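Local coordinates for membrane lipoprotein TpN32 (Treponema pallidum, PDB 1XS5) that binds L-methionine and is probably the lipid-anchored substrate-binding component of a methionine uptake system, at residues 75-87 with 229-240. Sequence-based numbering, arbitrary orientation.
Sequences VSVGNVHVEPLAL and KERYKGGEVAPA. With MET (methionine), chain B.
Ala240 N reaches Val80 O from well above the carbonyl plane, 52° out of it, although the 3.1 Å bond is fairly straight at hydrogen. It belongs to a short antiparallel bridge by which strand 238-239 edges the six-stranded sheet of one lobe of this two-lobed periplasmic-binding-protein fold. Next to it, Val82 and Ala238 form a hydrogen-bonded pair with regular geometry: Val82 N to Ala238 O is 2.8 Å and Ala238 N to Val82 O is 3.0 Å, both donors lying in the carbonyl planes. The irregular end coincides with a classic beta bulge, where Val80 and His81 both face Asn198 of the strand on the other side.

Side-chain packing across the pair is sparse: Val82 CG2, lodged between its own backbone N and carbonyl carbon, lies 3.9 Å from Ala238 CB. Val237 CG1 lies anti to its backbone N (chi1 -172°) and approaches the His81 ring obliquely, 3.5 Å from CD2. That ring also meets His14 and Phe56, while its NE2 donates to Glu83 OE2, a carboxylate oxygen whose position is less certain.

Beyond the strand, the chain continues from Glu83 towards the second lobe, and a water donates to both Pro84 O and Glu236 O. Glu83 ties this edge to the ligand pocket: its OE1 accepts from the methionine amino N at 2.7 Å.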
loop_
_atom_site.group_PDB
_atom_site.type_symbol
_atom_site.label_atom_id
_atom_site.label_comp_id
_atom_site.label_asym_id
_atom_site.label_seq_id
_atom_site.Cartn_x
_atom_site.Cartn_y
_atom_site.Cartn_z
ATOM N N VAL A 75 -12.925 4.600 -8.668
ATOM C CA VAL A 75 -13.323 3.200 -8.584
ATOM C C VAL A 75 -12.149 2.327 -8.967
ATOM O O VAL A 75 -11.287 2.733 -9.746
ATOM C CB VAL A 75 -14.460 2.815 -9.563
ATOM C CG1 VAL A 75 -15.763 3.531 -9.199
ATOM C CG2 VAL A 75 -14.041 3.119 -10.970
ATOM N N SER A 76 -12.111 1.135 -8.393
ATOM C CA SER A 76 -11.087 0.156 -8.720
ATOM C C SER A 76 -11.544 -0.640 -9.932
ATOM O O SER A 76 -12.721 -1.020 -9.990
ATOM C CB SER A 76 -10.920 -0.870 -7.598
ATOM O OG SER A 76 -10.166 -1.967 -8.100
ATOM N N VAL A 77 -10.651 -0.925 -10.876
ATOM C CA VAL A 77 -11.043 -1.758 -12.006
ATOM C C VAL A 77 -10.472 -3.164 -11.837
ATOM O O VAL A 77 -10.729 -4.044 -12.653
ATOM C CB VAL A 77 -10.600 -1.184 -13.383
ATOM C CG1 VAL A 77 -11.149 0.212 -13.545
ATOM C CG2 VAL A 77 -9.071 -1.210 -13.533
ATOM N N GLY A 78 -9.723 -3.382 -10.761
ATOM C CA GLY A 78 -9.170 -4.686 -10.505
ATOM C C GLY A 78 -8.047 -4.784 -9.487
ATOM O O GLY A 78 -7.233 -3.863 -9.355
ATOM N N ASN A 79 -8.024 -5.905 -8.755
ATOM C CA ASN A 79 -6.950 -6.166 -7.798
ATOM C C ASN A 79 -5.763 -6.663 -8.587
ATOM O O ASN A 79 -5.908 -7.471 -9.476
ATOM C CB ASN A 79 -7.318 -7.268 -6.800
ATOM C CG ASN A 79 -8.508 -6.919 -5.996
ATOM O OD1 ASN A 79 -8.677 -5.768 -5.572
ATOM N ND2 ASN A 79 -9.366 -7.897 -5.780
ATOM N N VAL A 80 -4.583 -6.189 -8.233
ATOM C CA VAL A 80 -3.356 -6.562 -8.905
ATOM C C VAL A 80 -2.390 -7.376 -8.019
ATOM O O VAL A 80 -1.852 -8.423 -8.436
ATOM C CB VAL A 80 -2.593 -5.278 -9.384
ATOM C CG1 VAL A 80 -1.333 -5.664 -10.070
ATOM C CG2 VAL A 80 -3.480 -4.456 -10.358
ATOM N N HIS A 81 -2.101 -6.880 -6.817
ATOM C CA HIS A 81 -1.170 -7.584 -5.963
ATOM C C HIS A 81 -1.409 -7.253 -4.496
ATOM O O HIS A 81 -2.165 -6.340 -4.214
ATOM C CB HIS A 81 0.270 -7.232 -6.339
ATOM C CG HIS A 81 0.722 -5.850 -5.918
ATOM N ND1 HIS A 81 0.732 -4.771 -6.776
ATOM C CD2 HIS A 81 1.244 -5.399 -4.749
ATOM C CE1 HIS A 81 1.247 -3.717 -6.154
ATOM N NE2 HIS A 81 1.567 -4.071 -4.924
ATOM N N VAL A 82 -0.776 -8.022 -3.605
ATOM C CA VAL A 82 -0.876 -7.830 -2.151
ATOM C C VAL A 82 0.544 -7.566 -1.638
ATOM O O VAL A 82 1.492 -8.160 -2.136
ATOM C CB VAL A 82 -1.480 -9.080 -1.408
ATOM C CG1 VAL A 82 -2.923 -9.343 -1.889
ATOM C CG2 VAL A 82 -0.600 -10.323 -1.626
ATOM N N GLU A 83 0.700 -6.630 -0.692
ATOM C CA GLU A 83 2.017 -6.276 -0.124
ATOM C C GLU A 83 1.776 -6.392 1.388
ATOM O O GLU A 83 1.276 -5.430 1.997
ATOM C CB GLU A 83 2.282 -4.792 -0.376
ATOM C CG GLU A 83 3.202 -4.379 -1.389
ATOM C CD GLU A 83 3.057 -2.860 -1.620
ATOM O OE1 GLU A 83 3.204 -2.063 -0.666
ATOM O OE2 GLU A 83 2.764 -2.491 -2.760
ATOM N N PRO A 84 2.120 -7.525 2.007
ATOM C CA PRO A 84 1.876 -7.632 3.448
ATOM C C PRO A 84 2.534 -6.555 4.287
ATOM O O PRO A 84 3.715 -6.181 4.095
ATOM C CB PRO A 84 2.398 -9.034 3.815
ATOM C CG PRO A 84 2.343 -9.805 2.485
ATOM C CD PRO A 84 2.815 -8.728 1.500
ATOM N N LEU A 85 1.725 -6.042 5.213
ATOM C CA LEU A 85 2.182 -5.022 6.175
ATOM C C LEU A 85 2.820 -5.782 7.345
ATOM O O LEU A 85 2.268 -6.806 7.799
ATOM C CB LEU A 85 0.981 -4.257 6.700
ATOM C CG LEU A 85 1.282 -3.126 7.674
ATOM C CD1 LEU A 85 1.986 -2.013 6.891
ATOM C CD2 LEU A 85 -0.017 -2.603 8.240
ATOM N N ALA A 86 3.964 -5.292 7.836
ATOM C CA ALA A 86 4.642 -5.947 8.951
ATOM C C ALA A 86 5.226 -4.954 9.963
ATOM O O ALA A 86 5.457 -3.791 9.626
ATOM C CB ALA A 86 5.812 -6.814 8.403
ATOM N N LEU A 87 5.447 -5.448 11.177
ATOM C CA LEU A 87 6.118 -4.706 12.247
ATOM C C LEU A 87 7.581 -5.094 12.105
ATOM O O LEU A 87 7.899 -6.266 12.023
ATOM C CB LEU A 87 5.625 -5.168 13.623
ATOM C CG LEU A 87 6.433 -4.684 14.840
ATOM C CD1 LEU A 87 6.386 -3.156 15.005
ATOM C CD2 LEU A 87 5.810 -5.321 16.097
ATOM N N LYS A 229 6.501 -13.631 -8.379
ATOM C CA LYS A 229 6.878 -14.869 -7.714
ATOM C C LYS A 229 8.380 -15.073 -7.706
ATOM O O LYS A 229 8.945 -15.588 -6.728
ATOM C CB LYS A 229 6.184 -16.062 -8.380
ATOM C CG LYS A 229 4.669 -15.996 -8.216
ATOM C CD LYS A 229 3.963 -17.008 -9.108
ATOM C CE LYS A 229 2.478 -16.668 -9.225
ATOM N NZ LYS A 229 1.858 -17.301 -10.440
ATOM N N GLU A 230 9.043 -14.639 -8.770
ATOM C CA GLU A 230 10.490 -14.820 -8.840
ATOM C C GLU A 230 11.323 -13.784 -8.112
ATOM O O GLU A 230 12.380 -14.121 -7.574
ATOM C CB GLU A 230 10.963 -14.894 -10.299
ATOM C CG GLU A 230 10.689 -16.241 -10.972
ATOM C CD GLU A 230 11.362 -16.379 -12.343
ATOM O OE1 GLU A 230 12.625 -16.454 -12.395
ATOM O OE2 GLU A 230 10.628 -16.411 -13.366
ATOM N N ARG A 231 10.871 -12.527 -8.104
ATOM C CA ARG A 231 11.636 -11.467 -7.457
ATOM C C ARG A 231 11.381 -11.336 -5.954
ATOM O O ARG A 231 12.242 -10.868 -5.221
ATOM C CB ARG A 231 11.346 -10.112 -8.098
ATOM C CG ARG A 231 12.318 -9.076 -7.615
ATOM C CD ARG A 231 11.997 -7.692 -8.099
ATOM N NE ARG A 231 13.028 -6.747 -7.652
ATOM C CZ ARG A 231 12.927 -5.418 -7.729
ATOM N NH1 ARG A 231 11.836 -4.846 -8.237
ATOM N NH2 ARG A 231 13.922 -4.654 -7.293
ATOM N N TYR A 232 10.194 -11.738 -5.512
ATOM C CA TYR A 232 9.830 -11.633 -4.096
ATOM C C TYR A 232 9.449 -13.016 -3.607
ATOM O O TYR A 232 8.265 -13.378 -3.505
ATOM C CB TYR A 232 8.687 -10.634 -3.953
ATOM C CG TYR A 232 9.066 -9.231 -4.468
ATOM C CD1 TYR A 232 9.950 -8.417 -3.759
ATOM C CD2 TYR A 232 8.509 -8.725 -5.642
ATOM C CE1 TYR A 232 10.256 -7.121 -4.211
ATOM C CE2 TYR A 232 8.808 -7.430 -6.105
ATOM C CZ TYR A 232 9.675 -6.642 -5.378
ATOM O OH TYR A 232 9.926 -5.348 -5.786
ATOM N N LYS A 233 10.488 -13.796 -3.316
ATOM C CA LYS A 233 10.313 -15.189 -2.903
ATOM C C LYS A 233 9.710 -15.345 -1.523
ATOM O O LYS A 233 9.313 -16.444 -1.131
ATOM C CB LYS A 233 11.664 -15.914 -2.971
ATOM C CG LYS A 233 12.336 -15.743 -4.347
ATOM C CD LYS A 233 13.060 -17.022 -4.808
ATOM C CE LYS A 233 13.468 -16.967 -6.305
ATOM N NZ LYS A 233 14.545 -15.963 -6.553
ATOM N N GLY A 234 9.657 -14.254 -0.767
ATOM C CA GLY A 234 9.079 -14.361 0.553
ATOM C C GLY A 234 7.626 -13.969 0.483
ATOM O O GLY A 234 6.918 -13.979 1.502
ATOM N N GLY A 235 7.161 -13.640 -0.725
ATOM C CA GLY A 235 5.790 -13.203 -0.878
ATOM C C GLY A 235 5.648 -11.742 -0.428
ATOM O O GLY A 235 4.544 -11.320 -0.058
ATOM N N GLU A 236 6.739 -10.974 -0.448
ATOM C CA GLU A 236 6.683 -9.573 -0.037
ATOM C C GLU A 236 5.703 -8.815 -0.939
ATOM O O GLU A 236 5.005 -7.940 -0.477
ATOM C CB GLU A 236 8.067 -8.936 -0.081
ATOM C CG GLU A 236 9.110 -9.513 0.923
ATOM C CD GLU A 236 9.825 -10.781 0.431
ATOM O OE1 GLU A 236 9.306 -11.444 -0.489
ATOM O OE2 GLU A 236 10.887 -11.135 0.987
ATOM N N VAL A 237 5.674 -9.159 -2.226
ATOM C CA VAL A 237 4.742 -8.589 -3.188
ATOM C C VAL A 237 4.251 -9.845 -3.935
ATOM O O VAL A 237 5.064 -10.582 -4.468
ATOM C CB VAL A 237 5.447 -7.645 -4.163
ATOM C CG1 VAL A 237 4.388 -6.929 -5.029
ATOM C CG2 VAL A 237 6.278 -6.642 -3.384
ATOM N N ALA A 238 2.949 -10.106 -3.943
ATOM C CA ALA A 238 2.442 -11.316 -4.587
ATOM C C ALA A 238 1.172 -11.054 -5.382
ATOM O O ALA A 238 0.316 -10.272 -4.951
ATOM C CB ALA A 238 2.154 -12.370 -3.495
ATOM N N PRO A 239 1.000 -11.747 -6.524
ATOM C CA PRO A 239 -0.201 -11.563 -7.361
ATOM C C PRO A 239 -1.476 -11.724 -6.511
ATOM O O PRO A 239 -1.538 -12.582 -5.635
ATOM C CB PRO A 239 -0.094 -12.671 -8.410
ATOM C CG PRO A 239 1.383 -12.968 -8.492
ATOM C CD PRO A 239 1.871 -12.825 -7.044
ATOM N N ALA A 240 -2.487 -10.906 -6.777
ATOM C CA ALA A 240 -3.725 -10.966 -6.031
ATOM C C ALA A 240 -4.686 -12.010 -6.594
ATOM O O ALA A 240 -5.908 -11.738 -6.636
ATOM C CB ALA A 240 -4.393 -9.601 -6.030
HETATM N N MET B . 1.462 -0.162 -1.394
HETATM C CA MET B . 0.726 0.267 -0.149
HETATM C C MET B . 0.297 -0.913 0.750
HETATM O O MET B . 0.511 -0.847 1.986
HETATM C CB MET B . -0.536 1.074 -0.526
HETATM C CG MET B . -1.141 1.771 0.675
HETATM S SD MET B . -2.649 2.701 0.316
HETATM C CE MET B . -1.878 4.208 -0.412
HETATM O OXT MET B . -0.257 -1.893 0.203
HETATM O O HOH W 1 -8.588 -10.798 -6.651
HETATM O O HOH W 2 5.640 -6.635 1.994
#